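Local coordinates for lasso peptide isopeptidase AtxE2 (Asticcacaulis excentricus, PDB 5TXE), which hydrolyses the isopeptide bond of the threaded lasso peptides astexin-2 and astexin-3, opening them into linear peptides, at residues A[490-504]-A[528-542]. The protein carries 1 engineered substitution. Sequence-based numbering, arbitrary orientation.
Sequences YSNWRNRWNILHTLE and DGATTVHFGLINSHR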
loop_
_atom_site.group_PDB
_atom_site.type_symbol
_atom_site.label_atom_id
_atom_site.label_comp_id
_atom_site.label_asym_id
_atom_site.label_seq_id
_atom_site.Cartn_x
_atom_site.Cartn_y
_atom_site.Cartn_z
ATOM N N TYR A 490 15.951 6.776 -13.430
ATOM C CA TYR A 490 17.148 6.339 -12.715
ATOM C C TYR A 490 18.393 6.798 -13.382
ATOM O O TYR A 490 19.449 6.750 -12.793
ATOM C CB TYR A 490 17.184 4.815 -12.557
ATOM C CG TYR A 490 16.327 4.331 -11.398
ATOM C CD1 TYR A 490 16.837 4.288 -10.096
ATOM C CD2 TYR A 490 15.019 3.961 -11.588
ATOM C CE1 TYR A 490 16.066 3.854 -9.024
ATOM C CE2 TYR A 490 14.240 3.524 -10.527
ATOM C CZ TYR A 490 14.763 3.465 -9.244
ATOM O OH TYR A 490 13.970 3.038 -8.202
ATOM N N SER A 491 18.297 7.241 -14.626
ATOM C CA SER A 491 19.475 7.682 -15.323
ATOM C C SER A 491 20.081 8.810 -14.536
ATOM O O SER A 491 19.454 9.865 -14.331
ATOM C CB SER A 491 19.125 8.182 -16.720
ATOM O OG SER A 491 20.238 8.876 -17.201
ATOM N N ASN A 492 21.295 8.593 -14.047
ATOM C CA ASN A 492 21.987 9.619 -13.245
ATOM C C ASN A 492 21.220 10.025 -11.987
ATOM O O ASN A 492 21.374 11.150 -11.462
ATOM C CB ASN A 492 22.310 10.838 -14.131
ATOM C CG ASN A 492 23.367 10.506 -15.169
ATOM O OD1 ASN A 492 24.453 10.048 -14.825
ATOM N ND2 ASN A 492 23.012 10.637 -16.448
ATOM N N TRP A 493 20.352 9.114 -11.543
ATOM C CA TRP A 493 19.513 9.366 -10.408
ATOM C C TRP A 493 18.706 10.677 -10.529
ATOM O O TRP A 493 18.443 11.345 -9.554
ATOM C CB TRP A 493 20.376 9.402 -9.149
ATOM C CG TRP A 493 21.037 8.049 -8.829
ATOM C CD1 TRP A 493 22.339 7.670 -9.077
ATOM C CD2 TRP A 493 20.411 6.925 -8.211
ATOM N NE1 TRP A 493 22.552 6.400 -8.616
ATOM C CE2 TRP A 493 21.376 5.918 -8.103
ATOM C CE3 TRP A 493 19.135 6.689 -7.720
ATOM C CZ2 TRP A 493 21.100 4.707 -7.529
ATOM C CZ3 TRP A 493 18.856 5.468 -7.155
ATOM C CH2 TRP A 493 19.837 4.504 -7.055
ATOM N N ARG A 494 18.278 11.013 -11.732
ATOM C CA ARG A 494 17.608 12.298 -11.968
ATOM C C ARG A 494 16.366 12.433 -11.102
ATOM O O ARG A 494 16.215 13.417 -10.422
ATOM C CB ARG A 494 17.288 12.501 -13.484
ATOM C CG ARG A 494 18.508 12.961 -14.324
ATOM C CD ARG A 494 18.330 12.884 -15.876
ATOM N NE ARG A 494 17.288 13.846 -16.289
ATOM C CZ ARG A 494 17.214 14.482 -17.463
ATOM N NH1 ARG A 494 18.115 14.305 -18.421
ATOM N NH2 ARG A 494 16.214 15.326 -17.670
ATOM N N ASN A 495 15.497 11.410 -11.056
ATOM C CA ASN A 495 14.314 11.547 -10.231
ATOM C C ASN A 495 14.605 11.548 -8.725
ATOM O O ASN A 495 13.900 12.201 -7.966
ATOM C CB ASN A 495 13.243 10.500 -10.559
ATOM C CG ASN A 495 11.874 10.888 -9.976
ATOM O OD1 ASN A 495 11.461 12.047 -10.068
ATOM N ND2 ASN A 495 11.199 9.945 -9.364
ATOM N N ARG A 496 15.640 10.848 -8.290
ATOM C CA ARG A 496 15.935 10.864 -6.908
ATOM C C ARG A 496 16.337 12.226 -6.494
ATOM O O ARG A 496 16.013 12.662 -5.371
ATOM C CB ARG A 496 17.092 9.918 -6.592
ATOM C CG ARG A 496 16.888 9.148 -5.332
ATOM C CD ARG A 496 15.909 8.080 -5.747
ATOM N NE ARG A 496 14.873 7.913 -4.839
ATOM C CZ ARG A 496 13.894 7.047 -4.999
ATOM N NH1 ARG A 496 13.842 6.267 -6.053
ATOM N NH2 ARG A 496 12.987 6.945 -4.059
ATOM N N TRP A 497 17.095 12.926 -7.360
ATOM C CA TRP A 497 17.394 14.362 -7.069
ATOM C C TRP A 497 16.139 15.238 -7.022
ATOM O O TRP A 497 16.029 16.137 -6.217
ATOM C CB TRP A 497 18.337 14.941 -8.097
ATOM C CG TRP A 497 19.749 14.619 -7.881
ATOM C CD1 TRP A 497 20.573 13.791 -8.652
ATOM C CD2 TRP A 497 20.563 15.171 -6.867
ATOM N NE1 TRP A 497 21.847 13.814 -8.134
ATOM C CE2 TRP A 497 21.859 14.651 -7.039
ATOM C CE3 TRP A 497 20.317 16.052 -5.817
ATOM C CZ2 TRP A 497 22.887 14.978 -6.200
ATOM C CZ3 TRP A 497 21.349 16.382 -4.989
ATOM C CH2 TRP A 497 22.619 15.851 -5.177
ATOM N N ASN A 498 15.196 15.005 -7.917
ATOM C CA ASN A 498 13.932 15.781 -7.881
ATOM C C ASN A 498 13.205 15.553 -6.558
ATOM O O ASN A 498 12.600 16.485 -5.953
ATOM C CB ASN A 498 13.027 15.336 -9.036
ATOM C CG ASN A 498 11.614 15.975 -8.990
ATOM O OD1 ASN A 498 11.453 17.199 -8.829
ATOM N ND2 ASN A 498 10.581 15.125 -9.149
ATOM N N ILE A 499 13.213 14.298 -6.107
ATOM C CA ILE A 499 12.638 14.016 -4.792
ATOM C C ILE A 499 13.368 14.733 -3.663
ATOM O O ILE A 499 12.758 15.365 -2.788
ATOM C CB ILE A 499 12.531 12.495 -4.550
ATOM C CG1 ILE A 499 11.477 11.948 -5.492
ATOM C CG2 ILE A 499 12.105 12.220 -3.103
ATOM C CD1 ILE A 499 11.597 10.474 -5.738
ATOM N N LEU A 500 14.676 14.622 -3.657
ATOM C CA LEU A 500 15.439 15.224 -2.562
ATOM C C LEU A 500 15.286 16.751 -2.564
ATOM O O LEU A 500 15.110 17.383 -1.500
ATOM C CB LEU A 500 16.884 14.866 -2.680
ATOM C CG LEU A 500 17.805 15.502 -1.657
ATOM C CD1 LEU A 500 17.468 15.104 -0.255
ATOM C CD2 LEU A 500 19.223 15.105 -1.934
ATOM N N HIS A 501 15.324 17.338 -3.759
ATOM C CA HIS A 501 15.159 18.794 -3.866
ATOM C C HIS A 501 13.795 19.197 -3.432
ATOM O O HIS A 501 13.629 20.254 -2.827
ATOM C CB HIS A 501 15.377 19.260 -5.289
ATOM C CG HIS A 501 16.802 19.250 -5.754
ATOM N ND1 HIS A 501 17.869 19.608 -4.955
ATOM C CD2 HIS A 501 17.322 18.977 -6.969
ATOM C CE1 HIS A 501 18.987 19.539 -5.653
ATOM N NE2 HIS A 501 18.683 19.153 -6.876
ATOM N N THR A 502 12.795 18.361 -3.674
ATOM C CA THR A 502 11.440 18.683 -3.191
ATOM C C THR A 502 11.373 18.668 -1.694
ATOM O O THR A 502 10.754 19.520 -1.100
ATOM C CB THR A 502 10.384 17.721 -3.754
ATOM O OG1 THR A 502 10.445 17.739 -5.169
ATOM C CG2 THR A 502 8.981 18.095 -3.321
ATOM N N LEU A 503 12.027 17.712 -1.063
ATOM C CA LEU A 503 12.062 17.718 0.396
ATOM C C LEU A 503 12.770 18.959 0.945
ATOM O O LEU A 503 12.335 19.526 1.941
ATOM C CB LEU A 503 12.780 16.475 0.929
ATOM C CG LEU A 503 11.992 15.179 0.797
ATOM C CD1 LEU A 503 12.876 14.035 1.154
ATOM C CD2 LEU A 503 10.754 15.197 1.692
ATOM N N GLU A 504 13.877 19.326 0.324
ATOM C CA GLU A 504 14.602 20.529 0.689
ATOM C C GLU A 504 13.714 21.793 0.488
ATOM O O GLU A 504 13.693 22.647 1.354
ATOM C CB GLU A 504 15.914 20.625 -0.058
ATOM C CG GLU A 504 16.942 19.565 0.379
ATOM C CD GLU A 504 18.200 19.524 -0.493
ATOM O OE1 GLU A 504 18.243 20.218 -1.548
ATOM O OE2 GLU A 504 19.173 18.815 -0.123
ATOM N N ASP A 528 10.284 2.750 -1.445
ATOM C CA ASP A 528 10.877 3.778 -2.270
ATOM C C ASP A 528 11.404 4.900 -1.390
ATOM O O ASP A 528 12.399 5.479 -1.677
ATOM C CB ASP A 528 9.920 4.267 -3.361
ATOM C CG ASP A 528 10.664 5.066 -4.453
ATOM O OD1 ASP A 528 11.561 4.468 -5.079
ATOM O OD2 ASP A 528 10.415 6.293 -4.608
ATOM N N GLY A 529 10.793 5.101 -0.236
ATOM C CA GLY A 529 11.270 6.053 0.722
ATOM C C GLY A 529 12.565 5.659 1.358
ATOM O O GLY A 529 13.308 6.544 1.782
ATOM N N ALA A 530 12.846 4.344 1.445
ATOM C CA ALA A 530 14.125 3.929 1.960
ATOM C C ALA A 530 15.227 4.369 1.020
ATOM O O ALA A 530 16.288 4.786 1.466
ATOM C CB ALA A 530 14.189 2.435 2.135
ATOM N N THR A 531 14.989 4.203 -0.272
ATOM C CA THR A 531 15.976 4.612 -1.287
ATOM C C THR A 531 16.269 6.117 -1.113
ATOM O O THR A 531 17.411 6.587 -1.210
ATOM C CB THR A 531 15.417 4.318 -2.674
ATOM O OG1 THR A 531 14.953 2.957 -2.738
ATOM C CG2 THR A 531 16.423 4.533 -3.772
ATOM N N THR A 532 15.223 6.878 -0.837
ATOM C CA THR A 532 15.364 8.311 -0.671
ATOM C C THR A 532 16.173 8.583 0.566
ATOM O O THR A 532 16.955 9.476 0.589
ATOM C CB THR A 532 13.968 8.997 -0.621
ATOM O OG1 THR A 532 13.395 8.971 -1.921
ATOM C CG2 THR A 532 14.034 10.407 -0.131
ATOM N N VAL A 533 15.980 7.813 1.610
ATOM C CA VAL A 533 16.797 8.006 2.779
ATOM C C VAL A 533 18.251 7.788 2.485
ATOM O O VAL A 533 19.090 8.544 2.957
ATOM C CB VAL A 533 16.449 7.053 3.890
ATOM C CG1 VAL A 533 17.421 7.196 5.045
ATOM C CG2 VAL A 533 15.028 7.339 4.378
ATOM N N HIS A 534 18.564 6.759 1.718
ATOM C CA HIS A 534 19.977 6.396 1.503
ATOM C C HIS A 534 20.608 7.494 0.666
ATOM O O HIS A 534 21.679 7.989 0.979
ATOM C CB HIS A 534 20.158 5.007 0.833
ATOM C CG HIS A 534 19.437 3.897 1.536
ATOM N ND1 HIS A 534 18.858 2.837 0.865
ATOM C CD2 HIS A 534 19.124 3.735 2.843
ATOM C CE1 HIS A 534 18.267 2.055 1.743
ATOM N NE2 HIS A 534 18.405 2.585 2.945
ATOM N N PHE A 535 19.911 7.837 -0.392
ATOM C CA PHE A 535 20.322 8.958 -1.284
ATOM C C PHE A 535 20.472 10.257 -0.523
ATOM O O PHE A 535 21.420 11.002 -0.713
ATOM C CB PHE A 535 19.282 9.147 -2.413
ATOM C CG PHE A 535 19.754 10.016 -3.539
ATOM C CD1 PHE A 535 20.536 9.487 -4.543
ATOM C CD2 PHE A 535 19.502 11.380 -3.532
ATOM C CE1 PHE A 535 20.990 10.278 -5.580
ATOM C CE2 PHE A 535 19.917 12.193 -4.578
ATOM C CZ PHE A 535 20.672 11.635 -5.602
ATOM N N GLY A 536 19.536 10.519 0.356
ATOM C CA GLY A 536 19.509 11.771 1.094
ATOM C C GLY A 536 20.645 11.933 2.048
ATOM O O GLY A 536 21.147 13.074 2.251
ATOM N N LEU A 537 21.061 10.839 2.678
ATOM C CA LEU A 537 22.095 10.949 3.723
ATOM C C LEU A 537 23.457 11.109 3.066
ATOM O O LEU A 537 24.385 11.568 3.659
ATOM C CB LEU A 537 22.109 9.734 4.626
ATOM C CG LEU A 537 20.873 9.501 5.450
ATOM C CD1 LEU A 537 21.089 8.358 6.426
ATOM C CD2 LEU A 537 20.454 10.726 6.206
ATOM N N ILE A 538 23.571 10.693 1.829
ATOM C CA ILE A 538 24.838 10.797 1.133
ATOM C C ILE A 538 24.951 12.102 0.376
ATOM O O ILE A 538 26.026 12.644 0.279
ATOM C CB ILE A 538 25.013 9.627 0.160
ATOM C CG1 ILE A 538 25.325 8.354 0.975
ATOM C CG2 ILE A 538 26.120 9.866 -0.871
ATOM C CD1 ILE A 538 25.012 7.121 0.189
ATOM N N ASN A 539 23.858 12.577 -0.201
ATOM C CA ASN A 539 23.914 13.710 -1.109
ATOM C C ASN A 539 23.375 15.022 -0.508
ATOM O O ASN A 539 23.096 15.971 -1.228
ATOM C CB ASN A 539 23.169 13.323 -2.391
ATOM C CG ASN A 539 23.824 12.174 -3.124
ATOM O OD1 ASN A 539 24.820 12.357 -3.755
ATOM N ND2 ASN A 539 23.275 10.973 -2.999
ATOM N N SER A 540 23.208 15.061 0.816
ATOM C CA SER A 540 22.926 16.275 1.524
ATOM C C SER A 540 23.398 16.142 2.955
ATOM O O SER A 540 23.682 15.061 3.443
ATOM C CB SER A 540 21.444 16.543 1.497
ATOM O OG SER A 540 20.784 16.063 2.641
ATOM N N HIS A 541 23.494 17.254 3.643
ATOM C CA HIS A 541 23.704 17.298 5.082
ATOM C C HIS A 541 22.556 17.991 5.737
ATOM O O HIS A 541 22.677 18.640 6.757
ATOM C CB HIS A 541 25.021 18.030 5.380
ATOM C CG HIS A 541 26.235 17.279 4.951
ATOM N ND1 HIS A 541 26.739 17.345 3.664
ATOM C CD2 HIS A 541 27.077 16.472 5.641
ATOM C CE1 HIS A 541 27.819 16.587 3.574
ATOM N NE2 HIS A 541 28.039 16.037 4.757
ATOM N N ARG A 542 21.380 17.825 5.175
ATOM C CA ARG A 542 20.190 18.435 5.756
ATOM C C ARG A 542 19.533 17.641 6.842
ATOM O O ARG A 542 18.610 18.160 7.464
ATOM C CB ARG A 542 19.183 18.625 4.665
ATOM C CG ARG A 542 19.732 19.479 3.547
ATOM C CD ARG A 542 19.729 20.949 3.891
ATOM N NE ARG A 542 19.624 21.662 2.621
ATOM C CZ ARG A 542 18.642 22.494 2.323
ATOM N NH1 ARG A 542 17.700 22.801 3.222
ATOM N NH2 ARG A 542 18.613 23.032 1.122
HETATM O O HOH W 1 13.289 2.342 -4.910
HETATM O O HOH W 2 10.877 3.186 -8.039
#
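R496 bends at chi2 (77°) and chi3, which turns its guanidinium back onto D528 and T532, while F535, with CG anti to the backbone N, swings its ring against the aliphatic part of R496, edge toward W497. The two helices belong to the alpha/beta-hydrolase domain of this prolyl oligopeptidase relative; helix 528-539 starts right after the nucleophile position A527, an engineered alanine here, at the nucleophile elbow, and helix 494-504 crosses it at -77°, the axes 10.2 Å apart. R496 is a knob in the hole formed by D528, T531, T532 and F535. Its NH2 gives a nearly straight bond to T532 OG1 (3.0 Å), lying in the guanidinium plane. R496 NH1 reaches D528 OD1 on its syn side at 3.1 Å, tilted out of the carboxylate plane, and R496 NH2 forms a salt bridge with D528 OD2 at 2.7 Å, a weak hydrogen bond because its angle is poor. T531 CG2 sits over the centre of one guanidinium face and I499 CD1 toward the rim of the other, limiting its rotation. Two waters bridge Y490 OH and D528 OD1, one bound weakly to the hydroxyl and also to T531 OG1, close to the catalytically important Y438 and the bound peptide. R496 CG makes a CH-pi contact over one face of F535, 3.8 Å from the ring centroid. The edge of that ring points at the face of W497 in a T-shaped pair, planes at 88°. W493 CB lies 3.7 Å from F535 CE1, the rings oblique; its indole stacks on F585 and NE1 bonds F585 O. L500 CD1 packs on G536 CA at 4.1 Å. R542, salt-bridged to D508, forms only a long ion pair with the E504 carboxylate, no N-H pointing at it; its guanidinium face covers E504 CG, 3.9 Å from R542 CZ.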